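Local coordinates for choline dehydrogenase and related flavoproteins (Aspergillus oryzae, PDB 3Q9T), which oxidises formate as a flavin-dependent formate oxidase of the glucose-methanol-choline oxidoreductase family, with 8-formyl-FAD as its bound cofactor, at residues R130-Y142 and K148-L162. Residues are numbered along the deposited sequence; the frame is centred on the assembly and turned at random.
Sequences RKSATYHDDPRLY and KIGGGGPIPISHAEL
Y142 and H159 stack face to face at the C-terminal end of a parallel strand pair, 133-136 with 155-159. Y142 reaches the stack from the loop after 133-136. This pair is the margin of the large mixed sheet of a GMC oxidoreductase, and strand 195-204 continues the sheet beside 155-159. The ring planes differ by 11°, with centroids 3.8 Å apart. H159 CD2 sits over the centre of the Y142 ring.

Y135 comes to H159 differently. Its CG is anti to the backbone N (chi1 179°), and the ring runs out to the edge of the imidazole. The planes stand at 80°, and neither ring covers the other. Y135 OH lies 3.0 Å from H159 ND1. The same nitrogen is 2.6 Å from a water that also donates to H136 O and accepts from H159 N.

I157 CD1 touches the rim of the Y135 ring, and I149 CG1 packs obliquely at 3.5 Å from Y135 CD1. A133 CB meets I157 CG2 on the same face of the pair. On the other face, H136 lies alongside P156, and its ring stacks on Y204.

R130 stretches its chain along the 3-10 segment 148-149, with CD against K148 O. K148 CG lies over one face of the guanidinium. The two cations share D190, which forms a salt bridge with each and so probably offsets their like charge.

At G150 and G153 the missing side chain lets the loop lie close against residues 131-135. G152 turns with a positive phi. A133 O accepts from G152 N, and more weakly from G153 N. R130 O takes A133 N and G151 N from opposite faces of its plane. T134 OG1 sits beside its own backbone N and donates to G153 O at 2.6 Å.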
ATOM      1  N   ARG A 130     -14.339  33.149 -14.317  1.00 19.45           N
ATOM      2  CA  ARG A 130     -13.414  34.179 -14.762  1.00 15.36           C
ATOM      3  C   ARG A 130     -13.184  35.274 -13.720  1.00 22.43           C
ATOM      4  O   ARG A 130     -12.171  35.975 -13.750  1.00 21.13           O
ATOM      5  CB  ARG A 130     -13.915  34.751 -16.081  1.00 20.73           C
ATOM      6  CG  ARG A 130     -13.987  33.671 -17.150  1.00 27.54           C
ATOM      7  CD  ARG A 130     -14.659  34.128 -18.436  1.00 24.29           C
ATOM      8  NE  ARG A 130     -14.637  33.054 -19.424  1.00 25.32           N
ATOM      9  CZ  ARG A 130     -15.091  33.172 -20.664  1.00 28.61           C
ATOM     10  NH1 ARG A 130     -15.609  34.333 -21.078  1.00 20.22           N
ATOM     11  NH2 ARG A 130     -15.021  32.132 -21.487  1.00 19.08           N
ATOM     12  N   LYS A 131     -14.102  35.399 -12.770  1.00 19.17           N
ATOM     13  CA  LYS A 131     -14.058  36.527 -11.844  1.00 22.95           C
ATOM     14  C   LYS A 131     -12.760  36.666 -11.036  1.00 25.02           C
ATOM     15  O   LYS A 131     -12.289  37.783 -10.812  1.00 22.75           O
ATOM     16  CB  LYS A 131     -15.268  36.498 -10.905  1.00 23.55           C
ATOM     17  CG  LYS A 131     -15.546  37.835 -10.218  1.00 32.42           C
ATOM     18  CD  LYS A 131     -16.832  37.789  -9.398  1.00 34.48           C
ATOM     19  CE  LYS A 131     -17.067  39.079  -8.623  1.00 30.91           C
ATOM     20  NZ  LYS A 131     -18.355  39.002  -7.886  1.00 32.40           N
ATOM     21  N   SER A 132     -12.190  35.547 -10.589  1.00 19.19           N
ATOM     22  CA  SER A 132     -11.039  35.585  -9.691  1.00 14.87           C
ATOM     23  C   SER A 132      -9.750  36.097 -10.347  1.00 19.26           C
ATOM     24  O   SER A 132      -8.837  36.563  -9.671  1.00 17.57           O
ATOM     25  CB  SER A 132     -10.768  34.186  -9.115  1.00 16.45           C
ATOM     26  OG  SER A 132     -11.956  33.586  -8.634  1.00 20.99           O
ATOM     27  N   ALA A 133      -9.675  35.974 -11.668  1.00 21.68           N
ATOM     28  CA  ALA A 133      -8.423  36.145 -12.387  1.00 19.65           C
ATOM     29  C   ALA A 133      -8.307  37.506 -13.073  1.00 23.16           C
ATOM     30  O   ALA A 133      -9.300  38.055 -13.565  1.00 20.08           O
ATOM     31  CB  ALA A 133      -8.269  35.020 -13.438  1.00 18.43           C
ATOM     32  N   THR A 134      -7.083  38.026 -13.104  1.00 21.20           N
ATOM     33  CA  THR A 134      -6.720  39.054 -14.060  1.00 21.15           C
ATOM     34  C   THR A 134      -5.725  38.457 -15.046  1.00 23.63           C
ATOM     35  O   THR A 134      -4.586  38.140 -14.679  1.00 27.36           O
ATOM     36  CB  THR A 134      -6.097  40.283 -13.399  1.00 24.86           C
ATOM     37  OG1 THR A 134      -7.074  40.933 -12.572  1.00 30.66           O
ATOM     38  CG2 THR A 134      -5.622  41.267 -14.466  1.00 24.06           C
ATOM     39  N   TYR A 135      -6.167  38.290 -16.290  1.00 20.08           N
ATOM     40  CA  TYR A 135      -5.332  37.760 -17.380  1.00 19.86           C
ATOM     41  C   TYR A 135      -4.262  38.739 -17.865  1.00 24.76           C
ATOM     42  O   TYR A 135      -4.548  39.928 -18.088  1.00 26.34           O
ATOM     43  CB  TYR A 135      -6.240  37.398 -18.565  1.00 22.41           C
ATOM     44  CG  TYR A 135      -5.560  36.849 -19.802  1.00 26.31           C
ATOM     45  CD1 TYR A 135      -5.165  35.510 -19.868  1.00 28.74           C
ATOM     46  CD2 TYR A 135      -5.361  37.652 -20.930  1.00 26.22           C
ATOM     47  CE1 TYR A 135      -4.557  34.984 -21.019  1.00 24.54           C
ATOM     48  CE2 TYR A 135      -4.753  37.139 -22.093  1.00 24.76           C
ATOM     49  CZ  TYR A 135      -4.358  35.800 -22.129  1.00 23.02           C
ATOM     50  OH  TYR A 135      -3.763  35.273 -23.261  1.00 21.39           O
ATOM     51  N   HIS A 136      -3.046  38.222 -18.057  1.00 26.32           N
ATOM     52  CA  HIS A 136      -1.964  38.939 -18.747  1.00 26.90           C
ATOM     53  C   HIS A 136      -1.419  38.163 -19.957  1.00 28.22           C
ATOM     54  O   HIS A 136      -1.382  36.933 -19.951  1.00 30.77           O
ATOM     55  CB  HIS A 136      -0.796  39.203 -17.808  1.00 21.69           C
ATOM     56  CG  HIS A 136      -1.178  39.887 -16.540  1.00 34.82           C
ATOM     57  ND1 HIS A 136      -1.061  41.248 -16.367  1.00 36.43           N
ATOM     58  CD2 HIS A 136      -1.656  39.398 -15.370  1.00 33.07           C
ATOM     59  CE1 HIS A 136      -1.460  41.571 -15.150  1.00 34.25           C
ATOM     60  NE2 HIS A 136      -1.827  40.468 -14.524  1.00 37.96           N
ATOM     61  N   ASP A 137      -0.975  38.900 -20.976  1.00 27.33           N
ATOM     62  CA  ASP A 137      -0.246  38.342 -22.121  1.00 26.22           C
ATOM     63  C   ASP A 137       0.829  39.358 -22.495  1.00 29.98           C
ATOM     64  O   ASP A 137       0.764  39.968 -23.558  1.00 28.21           O
ATOM     65  CB  ASP A 137      -1.212  38.083 -23.289  1.00 25.03           C
ATOM     66  CG  ASP A 137      -0.545  37.412 -24.508  1.00 29.56           C
ATOM     67  OD1 ASP A 137       0.682  37.154 -24.514  1.00 21.15           O
ATOM     68  OD2 ASP A 137      -1.278  37.156 -25.489  1.00 27.10           O
ATOM     69  N   ASP A 138       1.794  39.570 -21.599  1.00 29.92           N
ATOM     70  CA  ASP A 138       2.874  40.539 -21.841  1.00 31.64           C
ATOM     71  C   ASP A 138       3.598  40.335 -23.179  1.00 34.29           C
ATOM     72  O   ASP A 138       3.737  41.276 -23.948  1.00 40.72           O
ATOM     73  CB  ASP A 138       3.910  40.554 -20.699  1.00 26.88           C
ATOM     74  CG  ASP A 138       3.333  41.044 -19.369  1.00 33.49           C
ATOM     75  OD1 ASP A 138       2.204  41.556 -19.361  1.00 35.39           O
ATOM     76  OD2 ASP A 138       4.018  40.915 -18.323  1.00 41.77           O
ATOM     77  N   PRO A 139       4.091  39.112 -23.452  1.00 42.08           N
ATOM     78  CA  PRO A 139       4.816  38.932 -24.720  1.00 36.24           C
ATOM     79  C   PRO A 139       3.895  38.946 -25.934  1.00 25.43           C
ATOM     80  O   PRO A 139       4.355  38.706 -27.040  1.00 37.89           O
ATOM     81  CB  PRO A 139       5.473  37.552 -24.562  1.00 40.76           C
ATOM     82  CG  PRO A 139       4.576  36.817 -23.609  1.00 37.71           C
ATOM     83  CD  PRO A 139       4.089  37.882 -22.636  1.00 32.84           C
ATOM     84  N   ARG A 140       2.609  39.207 -25.735  1.00 30.11           N
ATOM     85  CA  ARG A 140       1.696  39.389 -26.866  1.00 34.15           C
ATOM     86  C   ARG A 140       1.695  38.186 -27.831  1.00 37.17           C
ATOM     87  O   ARG A 140       1.651  38.359 -29.048  1.00 34.15           O
ATOM     88  CB  ARG A 140       2.062  40.691 -27.605  1.00 36.02           C
ATOM     89  CG  ARG A 140       2.491  41.823 -26.642  1.00 42.35           C
ATOM     90  CD  ARG A 140       2.484  43.220 -27.281  1.00 39.59           C
ATOM     91  NE  ARG A 140       1.194  43.507 -27.890  1.00 35.65           N
ATOM     92  CZ  ARG A 140       0.174  44.100 -27.271  1.00 41.93           C
ATOM     93  NH1 ARG A 140       0.281  44.508 -26.006  1.00 40.16           N
ATOM     94  NH2 ARG A 140      -0.963  44.295 -27.931  1.00 32.68           N
ATOM     95  N   LEU A 141       1.714  36.972 -27.277  1.00 31.47           N
ATOM     96  CA  LEU A 141       1.847  35.751 -28.067  1.00 22.64           C
ATOM     97  C   LEU A 141       0.510  35.116 -28.443  1.00 27.59           C
ATOM     98  O   LEU A 141       0.443  34.282 -29.354  1.00 28.36           O
ATOM     99  CB  LEU A 141       2.673  34.719 -27.299  1.00 24.48           C
ATOM    100  CG  LEU A 141       4.110  35.077 -26.967  1.00 36.56           C
ATOM    101  CD1 LEU A 141       4.781  33.932 -26.225  1.00 35.25           C
ATOM    102  CD2 LEU A 141       4.842  35.390 -28.261  1.00 35.78           C
ATOM    103  N   TYR A 142      -0.557  35.494 -27.754  1.00 20.96           N
ATOM    104  CA  TYR A 142      -1.827  34.794 -27.963  1.00 24.50           C
ATOM    105  C   TYR A 142      -2.962  35.710 -28.393  1.00 24.25           C
ATOM    106  O   TYR A 142      -2.900  36.925 -28.221  1.00 25.20           O
ATOM    107  CB  TYR A 142      -2.187  33.945 -26.725  1.00 24.43           C
ATOM    108  CG  TYR A 142      -1.058  32.983 -26.378  1.00 26.98           C
ATOM    109  CD1 TYR A 142      -0.938  31.748 -27.026  1.00 25.80           C
ATOM    110  CD2 TYR A 142      -0.068  33.345 -25.471  1.00 20.57           C
ATOM    111  CE1 TYR A 142       0.115  30.879 -26.735  1.00 20.99           C
ATOM    112  CE2 TYR A 142       0.992  32.488 -25.182  1.00 26.50           C
ATOM    113  CZ  TYR A 142       1.077  31.262 -25.815  1.00 26.30           C
ATOM    114  OH  TYR A 142       2.134  30.432 -25.528  1.00 21.67           O
ATOM    115  N   LYS A 148     -10.561  37.639 -22.376  1.00 26.61           N
ATOM    116  CA  LYS A 148     -11.841  37.466 -21.691  1.00 28.89           C
ATOM    117  C   LYS A 148     -11.777  36.440 -20.552  1.00 32.04           C
ATOM    118  O   LYS A 148     -12.747  36.291 -19.795  1.00 28.02           O
ATOM    119  CB  LYS A 148     -12.899  36.997 -22.675  1.00 26.03           C
ATOM    120  CG  LYS A 148     -12.700  35.553 -23.102  1.00 27.38           C
ATOM    121  CD  LYS A 148     -13.702  35.160 -24.175  1.00 28.35           C
ATOM    122  CE  LYS A 148     -13.137  34.037 -25.042  1.00 42.48           C
ATOM    123  NZ  LYS A 148     -13.732  34.026 -26.411  1.00 30.84           N
ATOM    124  N   ILE A 149     -10.668  35.710 -20.431  1.00 26.21           N
ATOM    125  CA  ILE A 149     -10.611  34.705 -19.373  1.00 24.08           C
ATOM    126  C   ILE A 149     -10.310  35.301 -18.004  1.00 25.85           C
ATOM    127  O   ILE A 149     -10.540  34.652 -16.995  1.00 23.66           O
ATOM    128  CB  ILE A 149      -9.706  33.493 -19.689  1.00 23.12           C
ATOM    129  CG1 ILE A 149      -8.231  33.831 -19.550  1.00 19.29           C
ATOM    130  CG2 ILE A 149     -10.006  32.940 -21.062  1.00 31.53           C
ATOM    131  CD1 ILE A 149      -7.359  32.595 -19.703  1.00 26.65           C
ATOM    132  N   GLY A 150      -9.850  36.552 -17.981  1.00 31.00           N
ATOM    133  CA  GLY A 150      -9.675  37.293 -16.737  1.00 28.28           C
ATOM    134  C   GLY A 150     -10.710  38.395 -16.514  1.00 27.68           C
ATOM    135  O   GLY A 150     -10.801  39.340 -17.289  1.00 28.78           O
ATOM    136  N   GLY A 151     -11.481  38.284 -15.435  1.00 27.61           N
ATOM    137  CA  GLY A 151     -12.532  39.245 -15.132  1.00 18.54           C
ATOM    138  C   GLY A 151     -12.086  40.412 -14.251  1.00 29.41           C
ATOM    139  O   GLY A 151     -12.901  41.268 -13.906  1.00 29.93           O
ATOM    140  N   GLY A 152     -10.804  40.456 -13.887  1.00 22.79           N
ATOM    141  CA  GLY A 152     -10.303  41.521 -13.033  1.00 22.80           C
ATOM    142  C   GLY A 152      -9.968  41.139 -11.594  1.00 29.41           C
ATOM    143  O   GLY A 152      -9.663  42.009 -10.778  1.00 22.33           O
ATOM    144  N   GLY A 153     -10.005  39.844 -11.283  1.00 25.13           N
ATOM    145  CA  GLY A 153      -9.772  39.384  -9.927  1.00 20.68           C
ATOM    146  C   GLY A 153      -8.325  39.466  -9.466  1.00 26.56           C
ATOM    147  O   GLY A 153      -7.425  39.714 -10.264  1.00 24.86           O
ATOM    148  N   PRO A 154      -8.088  39.222  -8.166  1.00 24.80           N
ATOM    149  CA  PRO A 154      -6.768  39.425  -7.571  1.00 20.03           C
ATOM    150  C   PRO A 154      -5.821  38.240  -7.784  1.00 23.09           C
ATOM    151  O   PRO A 154      -4.763  38.216  -7.165  1.00 24.07           O
ATOM    152  CB  PRO A 154      -7.092  39.581  -6.088  1.00 20.19           C
ATOM    153  CG  PRO A 154      -8.259  38.619  -5.898  1.00 23.33           C
ATOM    154  CD  PRO A 154      -9.061  38.697  -7.187  1.00 21.47           C
ATOM    155  N   ILE A 155      -6.180  37.290  -8.645  1.00 22.42           N
ATOM    156  CA  ILE A 155      -5.266  36.196  -8.974  1.00 22.44           C
ATOM    157  C   ILE A 155      -4.690  36.329 -10.374  1.00 23.99           C
ATOM    158  O   ILE A 155      -5.360  35.992 -11.355  1.00 19.44           O
ATOM    159  CB  ILE A 155      -5.953  34.831  -8.833  1.00 27.26           C
ATOM    160  CG1 ILE A 155      -6.304  34.597  -7.365  1.00 22.75           C
ATOM    161  CG2 ILE A 155      -5.046  33.712  -9.346  1.00 20.09           C
ATOM    162  CD1 ILE A 155      -7.677  34.183  -7.202  1.00 25.57           C
ATOM    163  N   PRO A 156      -3.443  36.831 -10.469  1.00 22.98           N
ATOM    164  CA  PRO A 156      -2.810  37.037 -11.772  1.00 24.13           C
ATOM    165  C   PRO A 156      -2.569  35.705 -12.486  1.00 24.34           C
ATOM    166  O   PRO A 156      -2.013  34.773 -11.905  1.00 28.24           O
ATOM    167  CB  PRO A 156      -1.482  37.713 -11.415  1.00 22.95           C
ATOM    168  CG  PRO A 156      -1.687  38.243  -9.999  1.00 27.44           C
ATOM    169  CD  PRO A 156      -2.558  37.239  -9.363  1.00 18.62           C
ATOM    170  N   ILE A 157      -3.028  35.619 -13.730  1.00 20.54           N
ATOM    171  CA  ILE A 157      -2.865  34.422 -14.540  1.00 22.30           C
ATOM    172  C   ILE A 157      -2.321  34.806 -15.900  1.00 29.73           C
ATOM    173  O   ILE A 157      -2.564  35.915 -16.412  1.00 22.08           O
ATOM    174  CB  ILE A 157      -4.210  33.708 -14.802  1.00 25.10           C
ATOM    175  CG1 ILE A 157      -5.043  34.514 -15.809  1.00 20.44           C
ATOM    176  CG2 ILE A 157      -4.954  33.457 -13.498  1.00 21.44           C
ATOM    177  CD1 ILE A 157      -6.152  33.729 -16.465  1.00 27.76           C
ATOM    178  N   SER A 158      -1.616  33.865 -16.507  1.00 28.25           N
ATOM    179  CA  SER A 158      -1.030  34.082 -17.818  1.00 24.46           C
ATOM    180  C   SER A 158      -0.797  32.734 -18.465  1.00 25.76           C
ATOM    181  O   SER A 158      -0.657  31.729 -17.764  1.00 25.17           O
ATOM    182  CB  SER A 158       0.307  34.820 -17.669  1.00 19.94           C
ATOM    183  OG  SER A 158       0.984  34.900 -18.905  1.00 29.47           O
ATOM    184  N   HIS A 159      -0.774  32.698 -19.792  1.00 20.21           N
ATOM    185  CA  HIS A 159      -0.211  31.550 -20.473  1.00 19.84           C
ATOM    186  C   HIS A 159       1.155  31.344 -19.857  1.00 27.15           C
ATOM    187  O   HIS A 159       1.776  32.309 -19.403  1.00 20.29           O
ATOM    188  CB  HIS A 159      -0.071  31.821 -21.962  1.00 18.82           C
ATOM    189  CG  HIS A 159      -1.361  31.720 -22.706  1.00 20.52           C
ATOM    190  ND1 HIS A 159      -2.251  32.767 -22.797  1.00 21.73           N
ATOM    191  CD2 HIS A 159      -1.929  30.681 -23.360  1.00 16.87           C
ATOM    192  CE1 HIS A 159      -3.304  32.383 -23.498  1.00 21.65           C
ATOM    193  NE2 HIS A 159      -3.132  31.120 -23.849  1.00 20.35           N
ATOM    194  N   ALA A 160       1.604  30.092 -19.802  1.00 21.44           N
ATOM    195  CA  ALA A 160       2.916  29.796 -19.239  1.00 27.04           C
ATOM    196  C   ALA A 160       3.936  30.784 -19.798  1.00 25.01           C
ATOM    197  O   ALA A 160       3.942  31.066 -21.002  1.00 21.69           O
ATOM    198  CB  ALA A 160       3.330  28.359 -19.563  1.00 20.65           C
ATOM    199  N   GLU A 161       4.774  31.326 -18.920  1.00 25.23           N
ATOM    200  CA  GLU A 161       5.878  32.187 -19.340  1.00 26.06           C
ATOM    201  C   GLU A 161       6.951  31.254 -19.869  1.00 25.37           C
ATOM    202  O   GLU A 161       7.697  30.649 -19.095  1.00 20.53           O
ATOM    203  CB  GLU A 161       6.353  33.055 -18.157  1.00 23.27           C
ATOM    204  CG  GLU A 161       5.189  33.923 -17.607  1.00 22.45           C
ATOM    205  CD  GLU A 161       5.492  34.699 -16.317  1.00 29.79           C
ATOM    206  OE1 GLU A 161       5.028  35.862 -16.207  1.00 29.47           O
ATOM    207  OE2 GLU A 161       6.154  34.150 -15.404  1.00 24.16           O
ATOM    208  N   LEU A 162       6.996  31.115 -21.197  1.00 16.26           N
ATOM    209  CA  LEU A 162       7.739  30.041 -21.842  1.00 19.50           C
ATOM    210  C   LEU A 162       9.233  30.044 -21.536  1.00 30.13           C
ATOM    211  O   LEU A 162       9.874  31.093 -21.561  1.00 32.42           O
ATOM    212  CB  LEU A 162       7.499  30.065 -23.354  1.00 18.23           C
ATOM    213  CG  LEU A 162       6.054  29.728 -23.713  1.00 24.13           C
ATOM    214  CD1 LEU A 162       5.775  29.936 -25.200  1.00 24.25           C
ATOM    215  CD2 LEU A 162       5.709  28.296 -23.268  1.00 21.00           C
TER
HETATM  216  O   HOH W   1     -15.952  37.150 -19.644  1.00 30.76           O
HETATM  217  O   HOH W   2      -8.163  40.261 -17.007  1.00 19.20           O
HETATM  218  O   HOH W   3      -1.007  34.792 -21.730  1.00 29.47           O
HETATM  219  O   HOH W   4       2.014  37.524 -19.515  1.00 27.40           O
HETATM  220  O   HOH W   5       2.640  29.949 -23.101  1.00 21.12           O